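Acetolactate synthase isozyme 1 large subunit (Escherichia coli, PDB 6LPI) is the large subunit of an acetohydroxy-acid synthase, a thiamine diphosphate enzyme that also carries flavin-adenine dinucleotide and a magnesium ion. Local coordinates at residues M207-K212 and L337-P342; A16-H21 and E146-M151. All coordinates share one frame; numbering follows the deposited sequence.

Contact 1. Residues M207-K212 and L337-P342; sequences MINAAK and LVEAQP
Asn209 carries the polar part of the contact, meeting the 337-342 segment through both ends of its side-chain amide and through its backbone carbonyl. The amide nitrogen of Gln341 reaches that carbonyl, NE2 to Asn209 O being 2.6 Å, with the donor tilted from the carbonyl plane. At the side chain, Asn209 OD1 accepts the backbone N of Glu339 at 2.8 Å, with Glu339 N tilted 34° from the carbonyl plane. Asn209 ND2 donates to Leu337 O at 3.2 Å, in the carbonyl plane and on a lone pair. Two bonds to backbone groups two residues apart thus fix the rotation of the amide. This ties the C-terminal part of helix 198-210, in the Rossmann-like central domain, to the irregular chain between helices 327-334 and 344-354. The Glu339 carboxylate folds back over the Asn209 amide, planes 10° apart, with OE1 3.3 Å from Asn209 CB; a bend at chi2 (145°) brings it there. Beneath the polar layer, Ile208 CG2 meets Val338 CG1 at 4.1 Å. Ile208 also packs on Leu278 and Ile280 of strand 278-282, while its carbonyl takes a hydrogen bond from Arg343.

Contact 2. Residues A16-H21 and E146-M151; sequences AEFIVH and ELPQVM
Phe18 sends its ring toward helix 147-159 because CG stands anti to the backbone N (chi1 175°), while Met151 answers from the other helix with a chain bent at chi2 and chi3 (-62° at the latter). The bends carry the Met151 methyl in between Phe18 and Ile19: CE lies 3.5 Å from Phe18 CE2 and 3.4 Å from Ile19 CA. Its sulfur stays beside the isoleucine, SD to Ile19 CG1 measuring 3.8 Å, the two side chains crossing at about a right angle. The far end of the phenyl ring meets Pro148, with Phe18 CZ 3.9 Å from Pro148 CG, these two side chains also crossing at about a right angle. Leu147 lies alongside, its CD2 4.0 Å from Ile19 CG1 and its CG near Phe18 CD2. All of these contacts are apolar; the axes of the short helical segments 16-21 and 147-151 approach to 10.8 Å, with N-to-C directions 33° apart. The two helices belong to the N-terminal thiamine diphosphate-binding domain, an alpha/beta fold around a six-stranded parallel sheet. Leu147 rests on Val141, just past the edge strand 137-140; both helices reach strand 166-171 of the sheet, through Ile19 on Ile170 and Val150 on Ile168, and helix 15-25 also packs on helix 40-47, where Ile19 touches Val42.

How the contacts relate
Contact 2 lies in the N-terminal thiamine diphosphate-binding domain and contact 1 at the central domain; their centres are 51 Å apart, their nearest atoms about 37 Å, and they share no helix or strand. Both segments of contact 2 precede those of contact 1 in the sequence. Contact 2 is a buried helix-helix interface made by apolar side chains, whereas contact 1 is only partly buried and joins a helix end to a loop. The chemistry follows: in contact 1 backbone groups on both sides are bound by side-chain amides, while in contact 2 backbone hydrogen bonds run within each helix, and the helices meet through hydrocarbon and sulfur. The buried areas are nevertheless similar.

Contact 1. Residues M207-K212 and L337-P342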
# COMPACT_ATOMS: atom_id res chain seq x y z
N MET B 207 -15.77 -26.74 0.43
CA MET B 207 -15.38 -26.49 -0.94
C MET B 207 -13.91 -26.82 -1.18
O MET B 207 -13.55 -27.40 -2.21
CB MET B 207 -15.69 -25.04 -1.27
CG MET B 207 -17.18 -24.80 -1.42
SD MET B 207 -17.54 -23.18 -2.10
CE MET B 207 -17.10 -23.47 -3.80
N ILE B 208 -13.04 -26.51 -0.20
CA ILE B 208 -11.62 -26.81 -0.34
C ILE B 208 -11.39 -28.31 -0.29
O ILE B 208 -10.59 -28.86 -1.06
CB ILE B 208 -10.81 -26.09 0.76
CG1 ILE B 208 -10.70 -24.59 0.48
CG2 ILE B 208 -9.43 -26.72 0.93
CD1 ILE B 208 -10.36 -23.78 1.71
N ASN B 209 -12.11 -29.00 0.58
CA ASN B 209 -11.89 -30.42 0.69
C ASN B 209 -12.40 -31.16 -0.55
O ASN B 209 -11.81 -32.18 -0.94
CB ASN B 209 -12.58 -30.93 1.96
CG ASN B 209 -11.84 -30.52 3.23
OD1 ASN B 209 -10.70 -30.05 3.17
ND2 ASN B 209 -12.50 -30.65 4.37
N ALA B 210 -13.39 -30.62 -1.23
CA ALA B 210 -13.99 -31.29 -2.38
C ALA B 210 -13.44 -30.82 -3.71
O ALA B 210 -13.88 -31.32 -4.75
CB ALA B 210 -15.51 -31.10 -2.35
N ALA B 211 -12.47 -29.91 -3.73
CA ALA B 211 -12.01 -29.31 -4.97
C ALA B 211 -10.96 -30.19 -5.64
O ALA B 211 -10.08 -30.74 -4.97
CB ALA B 211 -11.45 -27.92 -4.70
N LYS B 212 -11.08 -30.36 -6.97
CA LYS B 212 -10.08 -31.15 -7.69
C LYS B 212 -8.78 -30.38 -7.87
O LYS B 212 -7.69 -30.95 -7.73
CB LYS B 212 -10.59 -31.58 -9.08
CG LYS B 212 -12.05 -32.06 -9.22
CD LYS B 212 -12.51 -32.31 -10.71
CE LYS B 212 -13.27 -31.10 -11.38
NZ LYS B 212 -13.91 -31.37 -12.75
N LEU B 337 -10.51 -27.77 10.13
CA LEU B 337 -11.60 -28.36 9.37
C LEU B 337 -11.20 -28.72 7.95
O LEU B 337 -12.02 -29.31 7.23
CB LEU B 337 -12.81 -27.42 9.36
CG LEU B 337 -13.50 -27.41 10.73
CD1 LEU B 337 -13.06 -26.24 11.63
CD2 LEU B 337 -14.98 -27.42 10.55
N VAL B 338 -9.99 -28.38 7.53
CA VAL B 338 -9.51 -28.66 6.18
C VAL B 338 -8.78 -30.00 6.20
O VAL B 338 -7.83 -30.17 6.96
CB VAL B 338 -8.56 -27.56 5.68
CG1 VAL B 338 -7.82 -28.03 4.43
CG2 VAL B 338 -9.29 -26.23 5.50
N GLU B 339 -9.22 -30.95 5.39
CA GLU B 339 -8.52 -32.22 5.33
C GLU B 339 -7.14 -32.06 4.69
O GLU B 339 -6.86 -31.10 3.96
CB GLU B 339 -9.34 -33.26 4.58
CG GLU B 339 -10.66 -33.61 5.23
CD GLU B 339 -11.77 -33.88 4.23
OE1 GLU B 339 -11.49 -33.85 3.01
OE2 GLU B 339 -12.92 -34.13 4.66
N ALA B 340 -6.26 -33.01 5.01
CA ALA B 340 -4.88 -33.06 4.50
C ALA B 340 -4.77 -34.08 3.38
O ALA B 340 -4.62 -35.28 3.63
CB ALA B 340 -3.92 -33.37 5.64
N GLN B 341 -4.87 -33.62 2.12
CA GLN B 341 -4.88 -34.35 0.84
C GLN B 341 -3.55 -34.21 0.10
O GLN B 341 -3.00 -33.11 0.00
CB GLN B 341 -5.99 -33.85 -0.07
CG GLN B 341 -7.31 -33.58 0.59
CD GLN B 341 -8.40 -33.26 -0.42
OE1 GLN B 341 -8.38 -33.77 -1.54
NE2 GLN B 341 -9.35 -32.42 -0.02
N PRO B 342 -3.04 -35.29 -0.45
CA PRO B 342 -1.79 -35.21 -1.21
C PRO B 342 -1.93 -34.41 -2.52
O PRO B 342 -0.94 -33.91 -3.05
CB PRO B 342 -1.48 -36.68 -1.53
CG PRO B 342 -2.11 -37.44 -0.41
CD PRO B 342 -3.36 -36.68 -0.06

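Contact 2. Residues A16-H21 and E146-M151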
# COMPACT_ATOMS: atom_id res chain seq x y z
N ALA B 16 0.99 21.93 21.10
CA ALA B 16 2.20 21.30 20.57
C ALA B 16 2.78 20.29 21.57
O ALA B 16 3.09 19.14 21.21
CB ALA B 16 3.22 22.37 20.21
N GLU B 17 2.93 20.70 22.83
CA GLU B 17 3.42 19.78 23.85
C GLU B 17 2.51 18.58 24.01
O GLU B 17 2.99 17.47 24.26
CB GLU B 17 3.61 20.50 25.20
CG GLU B 17 4.59 21.66 25.14
CD GLU B 17 4.63 22.47 26.42
OE1 GLU B 17 3.65 22.40 27.18
OE2 GLU B 17 5.65 23.17 26.66
N PHE B 18 1.19 18.76 23.85
CA PHE B 18 0.32 17.59 23.93
C PHE B 18 0.54 16.65 22.76
O PHE B 18 0.48 15.43 22.93
CB PHE B 18 -1.15 17.96 23.98
CG PHE B 18 -2.04 16.77 23.95
CD1 PHE B 18 -2.34 16.08 25.11
CD2 PHE B 18 -2.53 16.29 22.75
CE1 PHE B 18 -3.14 14.96 25.07
CE2 PHE B 18 -3.31 15.17 22.71
CZ PHE B 18 -3.62 14.51 23.87
N ILE B 19 0.74 17.20 21.57
CA ILE B 19 0.98 16.34 20.42
C ILE B 19 2.20 15.47 20.67
O ILE B 19 2.17 14.25 20.50
CB ILE B 19 1.14 17.18 19.14
CG1 ILE B 19 -0.20 17.75 18.70
CG2 ILE B 19 1.70 16.32 18.04
CD1 ILE B 19 -0.05 19.03 17.94
N VAL B 20 3.29 16.10 21.11
CA VAL B 20 4.52 15.35 21.38
C VAL B 20 4.30 14.32 22.48
O VAL B 20 4.76 13.18 22.36
CB VAL B 20 5.66 16.32 21.74
CG1 VAL B 20 6.92 15.53 22.10
CG2 VAL B 20 5.93 17.24 20.56
N HIS B 21 3.60 14.70 23.54
CA HIS B 21 3.38 13.78 24.65
C HIS B 21 2.58 12.57 24.19
O HIS B 21 2.93 11.42 24.51
CB HIS B 21 2.66 14.51 25.77
CG HIS B 21 2.37 13.66 26.96
ND1 HIS B 21 1.13 13.61 27.55
CD2 HIS B 21 3.18 12.85 27.68
CE1 HIS B 21 1.18 12.79 28.59
NE2 HIS B 21 2.41 12.32 28.69
N GLU B 146 -10.42 19.62 20.82
CA GLU B 146 -10.59 18.41 20.02
C GLU B 146 -9.31 17.60 19.87
O GLU B 146 -9.38 16.47 19.39
CB GLU B 146 -11.14 18.74 18.63
CG GLU B 146 -12.44 19.54 18.66
CD GLU B 146 -12.91 20.00 17.29
OE1 GLU B 146 -14.13 20.19 17.11
OE2 GLU B 146 -12.05 20.16 16.39
N LEU B 147 -8.16 18.13 20.28
CA LEU B 147 -6.90 17.49 19.94
C LEU B 147 -6.72 16.09 20.54
O LEU B 147 -6.12 15.23 19.88
CB LEU B 147 -5.76 18.42 20.33
CG LEU B 147 -4.47 18.16 19.59
CD1 LEU B 147 -4.78 17.83 18.15
CD2 LEU B 147 -3.69 19.41 19.64
N PRO B 148 -7.14 15.80 21.80
CA PRO B 148 -7.06 14.41 22.28
C PRO B 148 -7.84 13.44 21.40
O PRO B 148 -7.23 12.56 20.80
CB PRO B 148 -7.64 14.52 23.69
CG PRO B 148 -7.28 15.88 24.11
CD PRO B 148 -7.48 16.73 22.89
N GLN B 149 -9.16 13.64 21.27
CA GLN B 149 -9.95 12.68 20.49
C GLN B 149 -9.37 12.51 19.10
O GLN B 149 -9.10 11.39 18.66
CB GLN B 149 -11.42 13.10 20.37
CG GLN B 149 -12.37 12.44 21.38
CD GLN B 149 -12.09 10.95 21.61
OE1 GLN B 149 -12.11 10.49 22.76
NE2 GLN B 149 -11.82 10.21 20.53
N VAL B 150 -9.11 13.63 18.42
CA VAL B 150 -8.53 13.60 17.08
C VAL B 150 -7.36 12.64 17.03
O VAL B 150 -7.38 11.64 16.31
CB VAL B 150 -8.13 15.01 16.62
CG1 VAL B 150 -7.05 14.93 15.54
CG2 VAL B 150 -9.37 15.74 16.11
N MET B 151 -6.37 12.86 17.89
CA MET B 151 -5.19 12.03 17.71
C MET B 151 -5.48 10.60 18.07
O MET B 151 -5.15 9.69 17.30
CB MET B 151 -4.00 12.61 18.47
CG MET B 151 -3.84 14.04 18.03
SD MET B 151 -2.15 14.55 17.97
CE MET B 151 -1.72 14.33 19.68